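Local atomic coordinates of nicotinate phosphoribosyltransferase (PDB entry 1VLP), a protein that catalyses the ATP-dependent formation of nicotinate mononucleotide from nicotinate and 5-phosphoribosyl 1-diphosphate, the first step from nicotinic acid to NAD in yeast. Residues T37-V42 / M265-N270; M31-F36 / P90-A95; H259-A264 / D283-D288; I82-Q87 / V236-T241; H399-S404 / K418-E423. All blocks are in the same frame, centred on the assembly; numbering follows the deposited sequence.

Contact 1 of 5, residues T37-V42 / M265-N270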
# COMPACT_ATOMS: atom_id res chain seq x y z
N THR A 37 1.16 0.01 -19.57
CA THR A 37 0.53 -0.79 -20.61
C THR A 37 -0.68 -0.04 -21.24
O THR A 37 -0.85 -0.02 -22.47
CB THR A 37 0.17 -2.21 -20.09
OG1 THR A 37 1.39 -2.95 -19.73
CG2 THR A 37 -0.58 -3.03 -21.13
N ASN A 38 -1.52 0.56 -20.39
CA ASN A 38 -2.83 1.05 -20.74
C ASN A 38 -2.94 2.56 -20.86
O ASN A 38 -3.65 3.08 -21.72
CB ASN A 38 -3.83 0.54 -19.70
CG ASN A 38 -3.98 -0.96 -19.73
OD1 ASN A 38 -4.60 -1.50 -20.66
ND2 ASN A 38 -3.44 -1.65 -18.73
N PHE A 39 -2.22 3.27 -20.00
CA PHE A 39 -2.33 4.73 -19.90
C PHE A 39 -0.97 5.47 -19.85
O PHE A 39 -0.76 6.33 -19.02
CB PHE A 39 -3.18 5.07 -18.67
CG PHE A 39 -4.53 4.39 -18.65
CD1 PHE A 39 -5.50 4.70 -19.59
CD2 PHE A 39 -4.83 3.43 -17.70
CE1 PHE A 39 -6.73 4.09 -19.58
CE2 PHE A 39 -6.06 2.82 -17.69
CZ PHE A 39 -7.01 3.14 -18.62
N PRO A 40 -0.08 5.17 -20.80
CA PRO A 40 1.29 5.74 -20.81
C PRO A 40 1.38 7.28 -20.99
O PRO A 40 2.46 7.88 -20.79
CB PRO A 40 1.92 5.07 -22.04
CG PRO A 40 0.78 4.75 -22.92
CD PRO A 40 -0.33 4.34 -21.99
N ASP A 41 0.28 7.89 -21.38
CA ASP A 41 0.15 9.31 -21.77
C ASP A 41 -0.53 10.19 -20.68
O ASP A 41 -0.37 11.41 -20.62
CB ASP A 41 -0.76 9.36 -22.98
CG ASP A 41 -2.11 8.55 -22.78
OD1 ASP A 41 -2.02 7.31 -22.43
OD2 ASP A 41 -3.23 9.17 -23.00
N VAL A 42 -1.37 9.54 -19.90
CA VAL A 42 -2.19 10.20 -18.88
C VAL A 42 -1.28 10.86 -17.88
O VAL A 42 -0.25 10.32 -17.50
CB VAL A 42 -3.11 9.14 -18.19
CG1 VAL A 42 -3.73 9.64 -16.91
CG2 VAL A 42 -4.14 8.61 -19.17
N MSE A 265 -11.60 -3.48 -13.98
CA MSE A 265 -11.33 -4.93 -13.95
C MSE A 265 -10.93 -5.43 -15.33
O MSE A 265 -9.98 -6.20 -15.49
CB MSE A 265 -12.55 -5.73 -13.49
CG MSE A 265 -12.97 -5.43 -12.09
SE MSE A 265 -14.40 -6.71 -11.58
CE MSE A 265 -15.82 -6.20 -12.65
N ASP A 266 -11.67 -4.99 -16.35
CA ASP A 266 -11.33 -5.40 -17.70
C ASP A 266 -9.90 -5.08 -18.02
O ASP A 266 -9.18 -5.92 -18.59
CB ASP A 266 -12.22 -4.70 -18.70
CG ASP A 266 -13.56 -5.34 -18.85
OD1 ASP A 266 -13.66 -6.56 -18.69
OD2 ASP A 266 -14.51 -4.63 -19.19
N CYS A 267 -9.49 -3.86 -17.74
CA CYS A 267 -8.19 -3.47 -18.08
C CYS A 267 -7.15 -4.28 -17.31
O CYS A 267 -6.12 -4.67 -17.85
CB CYS A 267 -7.96 -2.00 -17.75
SG CYS A 267 -8.53 -0.87 -18.96
N TRP A 268 -7.43 -4.52 -16.03
CA TRP A 268 -6.49 -5.26 -15.19
C TRP A 268 -6.34 -6.66 -15.77
O TRP A 268 -5.24 -7.15 -15.96
CB TRP A 268 -6.99 -5.29 -13.73
CG TRP A 268 -5.98 -5.75 -12.71
CD1 TRP A 268 -5.91 -6.96 -12.11
CD2 TRP A 268 -4.92 -4.96 -12.13
NE1 TRP A 268 -4.90 -6.99 -11.18
CE2 TRP A 268 -4.25 -5.79 -11.20
CE3 TRP A 268 -4.46 -3.65 -12.33
CZ2 TRP A 268 -3.18 -5.33 -10.43
CZ3 TRP A 268 -3.37 -3.21 -11.57
CH2 TRP A 268 -2.75 -4.05 -10.65
N ILE A 269 -7.46 -7.28 -16.10
CA ILE A 269 -7.48 -8.67 -16.57
C ILE A 269 -6.81 -8.80 -17.94
O ILE A 269 -6.05 -9.74 -18.18
CB ILE A 269 -8.92 -9.22 -16.61
CG1 ILE A 269 -9.40 -9.53 -15.21
CG2 ILE A 269 -9.02 -10.52 -17.41
CD1 ILE A 269 -10.90 -9.69 -15.08
N ASN A 270 -7.12 -7.86 -18.83
CA ASN A 270 -6.53 -7.83 -20.15
C ASN A 270 -5.01 -7.61 -20.07
O ASN A 270 -4.27 -8.15 -20.90
CB ASN A 270 -7.26 -6.81 -21.05
CG ASN A 270 -8.73 -7.22 -21.36
OD1 ASN A 270 -9.12 -8.40 -21.29
ND2 ASN A 270 -9.54 -6.23 -21.70
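The ring of Phe39 meets Cys267 obliquely, with SG of Cys267 5.4 Å from the centroid of the Phe39 ring and 62° off the ring normal. This is a cysteine sulfur-aromatic contact at long range. CZ of Phe39 is the ring atom nearest SG of Cys267, at 4.3 Å. These values hold for the cysteine conformer given here; a second one is also deposited, so the sulfur contacts are less certain. One face of the same ring carries CB of Asn38, 3.6 Å above the plane of the Phe39 ring and displaced toward the rim. The amide of Asn38 is the second group to approach the cysteine. ND2 of Asn38 is 4.1 Å from the backbone O of Cys267, too far for a hydrogen bond. Instead ND2 bonds to OG1 of Thr271 and to O of Ala34. Thr271 OG1 is also bonded to O of Cys267, so the threonine hydroxyl links the amide to the turn of helix that carries the cysteine. The contact joins the end of helix 26-38 to the middle of helix 260-272. Phe39 is the first residue past helix 26-38 to leave helical geometry, and the chain then runs through Pro40 toward strand 43-50. The CB bond of Asn38 points toward helix 260-272. Helix 244-254 borders the contact: Trp246 touches Asn38 and Cys267, and Ile253 touches Phe39.

Contact 2 of 5, residues M31-F36 / P90-A95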
# COMPACT_ATOMS: atom_id res chain seq x y z
N MSE A 31 0.91 -1.87 -10.52
CA MSE A 31 0.33 -0.65 -11.03
C MSE A 31 1.15 0.02 -12.11
O MSE A 31 0.63 0.45 -13.11
CB MSE A 31 0.19 0.38 -9.89
CG MSE A 31 -0.96 0.19 -8.95
SE MSE A 31 -2.63 0.60 -9.95
CE MSE A 31 -2.38 2.35 -10.33
N HIS A 32 2.46 0.08 -11.88
CA HIS A 32 3.37 0.67 -12.86
C HIS A 32 3.22 -0.05 -14.23
O HIS A 32 3.13 0.56 -15.28
CB HIS A 32 4.81 0.56 -12.35
CG HIS A 32 5.79 1.35 -13.16
ND1 HIS A 32 7.15 1.03 -13.21
CD2 HIS A 32 5.63 2.45 -13.95
CE1 HIS A 32 7.76 1.92 -13.97
NE2 HIS A 32 6.87 2.77 -14.46
N ALA A 33 3.23 -1.38 -14.18
CA ALA A 33 3.00 -2.20 -15.40
C ALA A 33 1.65 -1.93 -16.00
O ALA A 33 1.53 -1.76 -17.21
CB ALA A 33 3.16 -3.65 -15.09
N ALA A 34 0.63 -1.82 -15.15
CA ALA A 34 -0.74 -1.58 -15.67
C ALA A 34 -0.85 -0.19 -16.33
O ALA A 34 -1.46 -0.03 -17.38
CB ALA A 34 -1.78 -1.75 -14.53
N VAL A 35 -0.23 0.82 -15.70
CA VAL A 35 -0.32 2.19 -16.17
C VAL A 35 0.49 2.35 -17.44
O VAL A 35 0.04 3.02 -18.38
CB VAL A 35 0.16 3.13 -15.07
CG1 VAL A 35 0.41 4.49 -15.57
CG2 VAL A 35 -0.88 3.12 -13.92
N PHE A 36 1.68 1.76 -17.44
CA PHE A 36 2.55 1.77 -18.61
C PHE A 36 1.83 1.13 -19.81
O PHE A 36 1.92 1.66 -20.91
CB PHE A 36 3.87 1.02 -18.33
CG PHE A 36 4.67 0.71 -19.59
CD1 PHE A 36 5.33 1.72 -20.26
CD2 PHE A 36 4.68 -0.59 -20.13
CE1 PHE A 36 6.06 1.44 -21.42
CE2 PHE A 36 5.40 -0.86 -21.31
CZ PHE A 36 6.08 0.15 -21.93
N PRO A 90 5.74 -13.45 -12.99
CA PRO A 90 5.97 -13.83 -14.37
C PRO A 90 4.97 -13.27 -15.36
O PRO A 90 5.26 -13.22 -16.53
CB PRO A 90 5.91 -15.39 -14.33
CG PRO A 90 5.10 -15.68 -13.17
CD PRO A 90 5.38 -14.62 -12.17
N TYR A 91 3.82 -12.83 -14.85
CA TYR A 91 2.76 -12.24 -15.66
C TYR A 91 2.95 -10.77 -15.94
O TYR A 91 2.14 -10.18 -16.63
CB TYR A 91 1.39 -12.51 -14.99
CG TYR A 91 1.29 -12.10 -13.54
CD1 TYR A 91 0.92 -10.80 -13.18
CD2 TYR A 91 1.58 -13.01 -12.52
CE1 TYR A 91 0.83 -10.43 -11.86
CE2 TYR A 91 1.49 -12.65 -11.20
CZ TYR A 91 1.13 -11.35 -10.88
OH TYR A 91 1.04 -10.99 -9.56
N LEU A 92 4.01 -10.13 -15.42
CA LEU A 92 4.34 -8.78 -15.90
C LEU A 92 4.54 -8.85 -17.40
O LEU A 92 5.24 -9.74 -17.88
CB LEU A 92 5.61 -8.22 -15.26
CG LEU A 92 5.54 -7.95 -13.77
CD1 LEU A 92 6.92 -7.53 -13.21
CD2 LEU A 92 4.52 -6.88 -13.46
N PRO A 93 3.92 -7.93 -18.15
CA PRO A 93 4.11 -7.96 -19.59
C PRO A 93 5.57 -7.79 -20.04
O PRO A 93 6.33 -7.00 -19.48
CB PRO A 93 3.24 -6.81 -20.11
CG PRO A 93 2.35 -6.44 -19.00
CD PRO A 93 2.95 -6.90 -17.72
N SER A 94 5.91 -8.52 -21.10
CA SER A 94 7.20 -8.40 -21.73
C SER A 94 7.66 -6.98 -22.01
O SER A 94 8.83 -6.61 -21.75
CB SER A 94 7.20 -9.21 -23.04
OG SER A 94 7.23 -10.57 -22.66
N ALA A 95 6.74 -6.17 -22.52
CA ALA A 95 7.05 -4.81 -22.92
C ALA A 95 7.37 -3.90 -21.74
O ALA A 95 8.16 -2.96 -21.88
CB ALA A 95 5.92 -4.24 -23.74
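A helical turn at 31-36 faces the bend that leads into helix 94-101, with the CA atoms of Ala33 and Leu92 6.7 Å apart. The small side chain of Ala33 is consistent with this close approach. CB of Ala33 touches CD2 of Leu92 at 3.9 Å and CD of Pro93 at 4.2 Å. Pro93 sits at the N-cap position of helix 94-101. One turn further on, Phe36 reaches the first turn of that helix. Its CG is anti to the backbone N (chi1 167°), which carries CE2 of Phe36 to 3.5 Å from O of Ala95. CE2 of Phe36 also lies 4.2 Å from CB of Ala95. The carbonyl oxygen meets the ring obliquely. No hydrogen bond crosses between the segments, so the contact is van der Waals packing. Tyr99 of helix 94-101 stacks on the Phe36 ring, and Tyr96 touches both Ala33 and Phe36. From helix 260-272, Phe272 packs against Ala33 and Pro93, placing this contact where three helices meet.

Contact 3 of 5, residues H259-A264 / D283-D288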
# COMPACT_ATOMS: atom_id res chain seq x y z
N HIS A 259 -19.29 3.31 -15.12
CA HIS A 259 -18.68 2.09 -15.64
C HIS A 259 -17.26 1.83 -15.19
O HIS A 259 -16.62 0.93 -15.70
CB HIS A 259 -18.74 2.09 -17.16
CG HIS A 259 -20.11 2.33 -17.70
ND1 HIS A 259 -20.45 3.47 -18.39
CD2 HIS A 259 -21.23 1.57 -17.64
CE1 HIS A 259 -21.73 3.40 -18.75
NE2 HIS A 259 -22.22 2.26 -18.30
N ALA A 260 -16.76 2.61 -14.22
CA ALA A 260 -15.35 2.57 -13.83
C ALA A 260 -14.93 1.23 -13.18
O ALA A 260 -13.87 0.71 -13.50
CB ALA A 260 -15.04 3.69 -12.89
N ASN A 261 -15.76 0.65 -12.31
CA ASN A 261 -15.38 -0.62 -11.68
C ASN A 261 -15.18 -1.72 -12.73
O ASN A 261 -14.15 -2.39 -12.74
CB ASN A 261 -16.33 -1.01 -10.56
CG ASN A 261 -15.91 -0.42 -9.21
OD1 ASN A 261 -14.75 -0.52 -8.82
ND2 ASN A 261 -16.87 0.13 -8.48
N LYS A 262 -16.11 -1.84 -13.65
CA LYS A 262 -16.02 -2.85 -14.72
C LYS A 262 -14.87 -2.53 -15.66
O LYS A 262 -14.10 -3.41 -16.02
CB LYS A 262 -17.35 -2.90 -15.48
CG LYS A 262 -17.34 -3.92 -16.62
CD LYS A 262 -18.72 -4.45 -16.96
CE LYS A 262 -18.62 -5.61 -17.97
NZ LYS A 262 -17.70 -5.25 -19.12
N ASN A 263 -14.71 -1.26 -16.03
CA ASN A 263 -13.62 -0.89 -16.94
C ASN A 263 -12.27 -1.16 -16.33
O ASN A 263 -11.37 -1.66 -17.01
CB ASN A 263 -13.72 0.57 -17.34
CG ASN A 263 -14.83 0.82 -18.34
OD1 ASN A 263 -15.24 -0.09 -19.05
ND2 ASN A 263 -15.32 2.06 -18.41
N ALA A 264 -12.13 -0.88 -15.03
CA ALA A 264 -10.91 -1.13 -14.32
C ALA A 264 -10.61 -2.63 -14.26
O ALA A 264 -9.46 -3.00 -14.43
CB ALA A 264 -10.91 -0.56 -12.89
N ASP A 283 -14.22 -1.31 -2.41
CA ASP A 283 -14.81 -0.18 -1.66
C ASP A 283 -14.53 1.23 -2.22
O ASP A 283 -15.07 2.22 -1.72
CB ASP A 283 -14.36 -0.19 -0.20
CG ASP A 283 -12.85 0.04 -0.03
OD1 ASP A 283 -12.06 -0.66 -0.71
OD2 ASP A 283 -12.44 0.88 0.80
N THR A 284 -13.76 1.30 -3.30
CA THR A 284 -13.30 2.61 -3.81
C THR A 284 -14.47 3.58 -4.04
O THR A 284 -14.42 4.78 -3.62
CB THR A 284 -12.50 2.44 -5.07
OG1 THR A 284 -11.50 1.42 -4.85
CG2 THR A 284 -11.82 3.79 -5.49
N PHE A 285 -15.50 3.11 -4.73
CA PHE A 285 -16.74 3.86 -4.97
C PHE A 285 -17.92 3.18 -4.25
O PHE A 285 -19.04 3.27 -4.69
CB PHE A 285 -17.04 4.02 -6.46
CG PHE A 285 -15.95 4.75 -7.17
CD1 PHE A 285 -15.37 5.88 -6.58
CD2 PHE A 285 -15.46 4.29 -8.37
CE1 PHE A 285 -14.29 6.52 -7.18
CE2 PHE A 285 -14.41 4.94 -9.00
CZ PHE A 285 -13.82 6.05 -8.39
N GLY A 286 -17.58 2.49 -3.17
CA GLY A 286 -18.53 1.77 -2.33
C GLY A 286 -18.70 0.36 -2.84
O GLY A 286 -18.79 0.12 -4.02
N THR A 287 -18.68 -0.59 -1.92
CA THR A 287 -18.81 -2.00 -2.30
C THR A 287 -20.09 -2.37 -3.09
O THR A 287 -20.04 -3.19 -4.02
CB THR A 287 -18.57 -2.86 -1.07
OG1 THR A 287 -17.20 -2.70 -0.67
CG2 THR A 287 -18.84 -4.32 -1.39
N ASP A 288 -21.22 -1.74 -2.79
CA ASP A 288 -22.45 -1.94 -3.57
C ASP A 288 -22.32 -1.70 -5.09
O ASP A 288 -22.86 -2.48 -5.92
CB ASP A 288 -23.55 -1.06 -2.98
CG ASP A 288 -24.02 -1.52 -1.61
OD1 ASP A 288 -23.72 -2.65 -1.21
OD2 ASP A 288 -24.68 -0.71 -0.92
O HOH W 1 -16.34 0.51 -5.68
O HOH W 2 -13.84 -0.56 -6.22
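Apolar packing is carried by Ala260 and Phe285. CB of Ala260 touches CE2 of Phe285 at 4.1 Å and comes to the ring obliquely. The CB bond of Phe285 points toward helix 260-272. One ring face carries CG2 of Thr284, offset toward the rim, and Tyr257 meets the ring edge-to-face. The amide of Asn261 adds a looser touch, with ND2 of Asn261 4.4 Å from CB of Phe285.

Water-mediated bonding uses both ends of that amide. ND2 of Asn261 donates to water 1 at 2.9 Å, and N of Phe285 donates to the same water at 2.9 Å. Water 1 also lies 3.0 Å from O of Gly286, to which it can donate. OD1 of Asn261 lies 2.8 Å from water 2, which can donate to it. Water 2 in turn receives a weak bond from N of Thr284. Direct hydrogen bonds run from ND2 of Asn261 to OD2 of Asp289 on helix 287-291, and between OG1 of Thr284 and ND1 of His244, by similarity a phosphorylated residue but unmodified here.

Backbone bonding shapes the second segment. Asp283 to Gly286 form a type I beta turn after strand 279-281, closed by N of Gly286 on O of Asp283 at 2.9 Å. Gly286 occupies the N-cap position of helix 287-291. The buried Asn261 amide is thus linked to the turn's backbone firmly through water 1 and weakly through water 2, and Asp289 probably helps fix which end of the amide carries the NH2.

Contact 4 of 5, residues I82-Q87 / V236-T241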
# COMPACT_ATOMS: atom_id res chain seq x y z
N ILE A 82 15.77 -7.36 -12.07
CA ILE A 82 14.86 -7.66 -13.18
C ILE A 82 14.62 -9.19 -13.24
O ILE A 82 13.50 -9.67 -13.45
CB ILE A 82 15.42 -7.13 -14.49
CG1 ILE A 82 15.42 -5.59 -14.49
CG2 ILE A 82 14.68 -7.75 -15.70
CD1 ILE A 82 14.16 -4.97 -14.69
N GLU A 83 15.68 -9.96 -13.06
CA GLU A 83 15.51 -11.41 -12.99
C GLU A 83 14.53 -11.80 -11.88
O GLU A 83 13.69 -12.68 -12.09
CB GLU A 83 16.83 -12.13 -12.78
CG GLU A 83 16.67 -13.68 -12.90
CD GLU A 83 15.75 -14.14 -14.08
OE1 GLU A 83 16.10 -13.81 -15.26
OE2 GLU A 83 14.68 -14.81 -13.80
N TYR A 84 14.66 -11.18 -10.71
CA TYR A 84 13.76 -11.46 -9.59
C TYR A 84 12.31 -11.17 -9.96
O TYR A 84 11.41 -11.98 -9.66
CB TYR A 84 14.15 -10.71 -8.32
CG TYR A 84 13.33 -11.11 -7.13
CD1 TYR A 84 13.59 -12.31 -6.47
CD2 TYR A 84 12.30 -10.30 -6.63
CE1 TYR A 84 12.89 -12.69 -5.35
CE2 TYR A 84 11.56 -10.70 -5.54
CZ TYR A 84 11.84 -11.91 -4.91
OH TYR A 84 11.12 -12.31 -3.78
N LEU A 85 12.07 -10.06 -10.64
CA LEU A 85 10.72 -9.69 -11.05
C LEU A 85 10.15 -10.72 -12.05
O LEU A 85 8.99 -11.12 -11.95
CB LEU A 85 10.68 -8.27 -11.64
CG LEU A 85 10.94 -7.08 -10.72
CD1 LEU A 85 11.04 -5.78 -11.50
CD2 LEU A 85 9.87 -7.00 -9.61
N LYS A 86 10.97 -11.16 -13.01
CA LYS A 86 10.51 -12.10 -14.01
C LYS A 86 10.15 -13.45 -13.35
O LYS A 86 9.20 -14.11 -13.75
CB LYS A 86 11.57 -12.27 -15.09
CG LYS A 86 11.75 -10.99 -15.97
CD LYS A 86 13.03 -11.03 -16.76
CE LYS A 86 12.99 -12.07 -17.81
NZ LYS A 86 14.27 -12.04 -18.62
N GLN A 87 10.93 -13.86 -12.36
CA GLN A 87 10.69 -15.10 -11.64
C GLN A 87 9.44 -15.10 -10.75
O GLN A 87 8.62 -16.03 -10.83
CB GLN A 87 11.93 -15.49 -10.80
CG GLN A 87 11.79 -16.84 -10.05
CD GLN A 87 11.44 -18.08 -10.95
OE1 GLN A 87 10.75 -19.02 -10.51
NE2 GLN A 87 11.95 -18.10 -12.20
N VAL A 236 11.11 -15.17 0.81
CA VAL A 236 9.65 -15.34 0.87
C VAL A 236 8.99 -14.66 -0.32
O VAL A 236 9.63 -13.91 -1.08
CB VAL A 236 9.08 -14.86 2.24
CG1 VAL A 236 9.75 -15.62 3.40
CG2 VAL A 236 9.24 -13.39 2.47
N LYS A 237 7.70 -14.94 -0.53
CA LYS A 237 6.98 -14.39 -1.69
C LYS A 237 6.70 -12.88 -1.55
O LYS A 237 6.33 -12.42 -0.49
CB LYS A 237 5.62 -15.06 -1.82
CG LYS A 237 4.92 -14.85 -3.14
N PRO A 238 6.82 -12.11 -2.66
CA PRO A 238 6.31 -10.73 -2.60
C PRO A 238 4.79 -10.74 -2.83
O PRO A 238 4.31 -11.48 -3.70
CB PRO A 238 7.05 -10.05 -3.73
CG PRO A 238 7.27 -11.16 -4.74
CD PRO A 238 7.37 -12.45 -3.98
N ILE A 239 4.05 -9.92 -2.11
CA ILE A 239 2.57 -10.00 -2.07
C ILE A 239 2.01 -8.63 -2.50
O ILE A 239 2.44 -7.57 -2.00
CB ILE A 239 2.06 -10.39 -0.65
CG1 ILE A 239 2.69 -11.72 -0.16
CG2 ILE A 239 0.51 -10.49 -0.58
CD1 ILE A 239 2.42 -12.91 -1.05
N GLY A 240 1.03 -8.65 -3.38
CA GLY A 240 0.36 -7.41 -3.85
C GLY A 240 -1.05 -7.63 -4.34
O GLY A 240 -1.45 -8.77 -4.68
N THR A 241 -1.83 -6.56 -4.34
CA THR A 241 -3.22 -6.54 -4.84
C THR A 241 -3.31 -5.29 -5.77
O THR A 241 -2.40 -4.52 -5.83
CB THR A 241 -4.22 -6.43 -3.59
OG1 THR A 241 -4.41 -7.70 -2.99
CG2 THR A 241 -5.60 -5.85 -3.90
O HOH W 3 11.79 -14.59 -2.62
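In Tyr84 the ring carbon CG lies anti to the backbone N (chi1 -173°), a setting that sends the phenol outward from helix 79-88 to the loop 236-241. Chi2, at 77°, turns the ring across the side-chain stem. The Pro238 side chain comes from the opposite direction. CD of Pro238 is 3.8 Å from OH of Tyr84, while CG of Pro238 lies 4.4 Å from CE2 of Tyr84 and approaches the ring obliquely. The hydroxyl OH of Tyr84 also lies 3.5 Å from O of Val236, but the angle is poor for a direct hydrogen bond. Water 3 makes the link instead. It lies at the ring edge, in plane, 2.6 Å from OH of Tyr84, and it donates to O of Val236 at 2.7 Å. The phenol oxygen is therefore joined to the loop through water on one hand and packed on proline carbons on the other. The same loop continues to Thr241, which probably binds nicotinate, as in related enzymes. Tyr84 touches Val236 and Pro238, not Thr241. Around the contact, Ile228, Ala231 and Lys232 of helix 228-234 pack on Tyr84, and Lys237 and Ile239 make backbone hydrogen bonds to Thr225 of strand 222-225.

Contact 5 of 5, residues H399-S404 / K418-E423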
# COMPACT_ATOMS: atom_id res chain seq x y z
N HIS A 399 -10.66 15.89 -11.02
CA HIS A 399 -10.51 15.48 -9.62
C HIS A 399 -10.53 13.95 -9.47
O HIS A 399 -11.38 13.29 -10.08
CB HIS A 399 -11.66 16.03 -8.79
CG HIS A 399 -11.69 17.52 -8.69
ND1 HIS A 399 -10.71 18.23 -8.04
CD2 HIS A 399 -12.57 18.43 -9.16
CE1 HIS A 399 -10.99 19.52 -8.11
NE2 HIS A 399 -12.11 19.66 -8.79
N ALA A 400 -9.65 13.41 -8.64
CA ALA A 400 -9.63 11.99 -8.29
C ALA A 400 -10.27 11.88 -6.90
O ALA A 400 -9.93 12.67 -6.01
CB ALA A 400 -8.24 11.45 -8.27
N ILE A 401 -11.18 10.93 -6.71
CA ILE A 401 -11.90 10.80 -5.42
C ILE A 401 -12.06 9.36 -5.00
O ILE A 401 -11.95 8.46 -5.81
CB ILE A 401 -13.32 11.41 -5.47
CG1 ILE A 401 -14.23 10.68 -6.50
CG2 ILE A 401 -13.24 12.89 -5.78
CD1 ILE A 401 -15.66 10.67 -6.19
N LYS A 402 -12.33 9.19 -3.70
CA LYS A 402 -12.61 7.90 -3.12
C LYS A 402 -13.81 8.04 -2.19
O LYS A 402 -13.88 8.97 -1.35
CB LYS A 402 -11.42 7.37 -2.33
CG LYS A 402 -11.70 6.00 -1.76
CD LYS A 402 -10.46 5.29 -1.32
CE LYS A 402 -9.82 5.97 -0.19
NZ LYS A 402 -9.04 4.96 0.57
N ILE A 403 -14.75 7.11 -2.31
CA ILE A 403 -15.95 7.14 -1.49
C ILE A 403 -15.68 6.31 -0.24
O ILE A 403 -15.91 6.78 0.88
CB ILE A 403 -17.21 6.68 -2.26
CG1 ILE A 403 -17.56 7.72 -3.32
CG2 ILE A 403 -18.38 6.48 -1.29
CD1 ILE A 403 -18.53 7.26 -4.32
N SER A 404 -15.15 5.09 -0.43
CA SER A 404 -14.92 4.09 0.63
C SER A 404 -16.26 3.54 1.12
O SER A 404 -17.30 3.94 0.65
CB SER A 404 -14.11 4.61 1.83
OG SER A 404 -14.94 5.12 2.84
N LYS A 418 -20.05 14.36 -4.09
CA LYS A 418 -21.50 14.48 -4.18
C LYS A 418 -22.11 14.04 -5.52
O LYS A 418 -23.11 13.30 -5.50
CB LYS A 418 -21.90 15.93 -3.91
CG LYS A 418 -23.38 16.18 -4.08
CD LYS A 418 -23.78 17.51 -3.52
CE LYS A 418 -25.09 17.95 -4.13
NZ LYS A 418 -25.68 19.04 -3.33
N ARG A 419 -21.56 14.53 -6.62
CA ARG A 419 -22.01 14.21 -7.98
C ARG A 419 -21.93 12.70 -8.24
O ARG A 419 -22.83 12.12 -8.84
CB ARG A 419 -21.07 14.81 -9.04
CG ARG A 419 -21.13 16.31 -9.34
CD ARG A 419 -20.37 16.67 -10.66
NE ARG A 419 -19.09 15.95 -10.92
CZ ARG A 419 -18.96 14.83 -11.64
NH1 ARG A 419 -20.02 14.24 -12.16
NH2 ARG A 419 -17.77 14.28 -11.83
N VAL A 420 -20.83 12.08 -7.81
CA VAL A 420 -20.58 10.64 -8.01
C VAL A 420 -21.54 9.79 -7.17
O VAL A 420 -22.13 8.84 -7.68
CB VAL A 420 -19.08 10.24 -7.71
CG1 VAL A 420 -18.89 8.72 -7.72
CG2 VAL A 420 -18.16 10.84 -8.73
N LYS A 421 -21.74 10.15 -5.91
CA LYS A 421 -22.72 9.43 -5.08
C LYS A 421 -24.12 9.40 -5.72
O LYS A 421 -24.84 8.39 -5.65
CB LYS A 421 -22.80 10.04 -3.69
CG LYS A 421 -21.68 9.66 -2.80
CD LYS A 421 -21.68 10.57 -1.60
CE LYS A 421 -20.83 10.10 -0.49
NZ LYS A 421 -20.93 11.13 0.60
N GLU A 422 -24.46 10.50 -6.40
CA GLU A 422 -25.72 10.61 -7.12
C GLU A 422 -25.73 9.70 -8.34
O GLU A 422 -26.65 8.88 -8.48
CB GLU A 422 -25.96 12.07 -7.52
CG GLU A 422 -26.20 12.97 -6.31
CD GLU A 422 -26.28 14.48 -6.63
OE1 GLU A 422 -26.08 14.89 -7.81
OE2 GLU A 422 -26.53 15.25 -5.67
N GLU A 423 -24.68 9.80 -9.17
CA GLU A 423 -24.54 8.98 -10.39
C GLU A 423 -24.55 7.49 -10.09
O GLU A 423 -25.10 6.71 -10.88
CB GLU A 423 -23.30 9.39 -11.19
CG GLU A 423 -23.38 10.79 -11.83
CD GLU A 423 -22.03 11.32 -12.33
OE1 GLU A 423 -21.04 10.54 -12.39
OE2 GLU A 423 -21.97 12.54 -12.66
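This is a buried aliphatic contact between a loop, 399-404, extended up to Lys402, and the C-terminal part of helix 414-423. Val420 is the residue both isoleucines meet. Ile401 and Val420 approach end to end, with CD1 of Ile401 3.6 Å from CG2 and 3.8 Å from CB of Val420. Ile403 comes to the valine at a slant, and CD1 of Ile403 lies 3.7 Å from CG1 of Val420. The two methyls of the valine are thus shared out, CG2 mainly to Ile401 and CG1 mainly to Ile403. A chi1 of 63° tucks CG1 of Ile401 between its own N and C and points CD1 at Val420. The loop follows strand 398-399, at the edge of the antiparallel sheet, and its chain returns as helix 414-423 after a short connection. Probable backbone hydrogen bonds from Ile403 and Ser404 to Thr284 tie it to the turn that follows strand 279-281 of the parallel sheet. Lys421 lays its aliphatic stem beside Ile403, with CG of Lys421 4.2 Å from CD1 of Ile403, while its NZ bonds to OD1 of Asn410. The same asparagine bonds through ND2 to O of Ile403, so its amide links the loop to the lysine of the helix. Beyond the isoleucines, Val420 also touches Tyr257, and Ile401 packs on Thr416 and Val417 earlier in helix 414-423.

How the contacts relate
Contacts 3 and 5 are buried, contacts 2 and 4 are partly buried, and contact 1 lies at the surface. Contacts 1 and 2 share helix 26-38 and touch through Trp268 and Ala34. Contacts 1 and 3 use successive parts of helix 260-272. Contact 2 also meets contact 4, where Leu92 packs on Leu85. The turn of contact 3 is probably hydrogen-bonded to the loop of contact 5, so these two adjoin. No direct hydrogen bond crosses any of the five. Contacts 2 and 5 rely on apolar packing, contacts 3 and 4 add bridging waters, and contact 1 brings a sulfur to a ring.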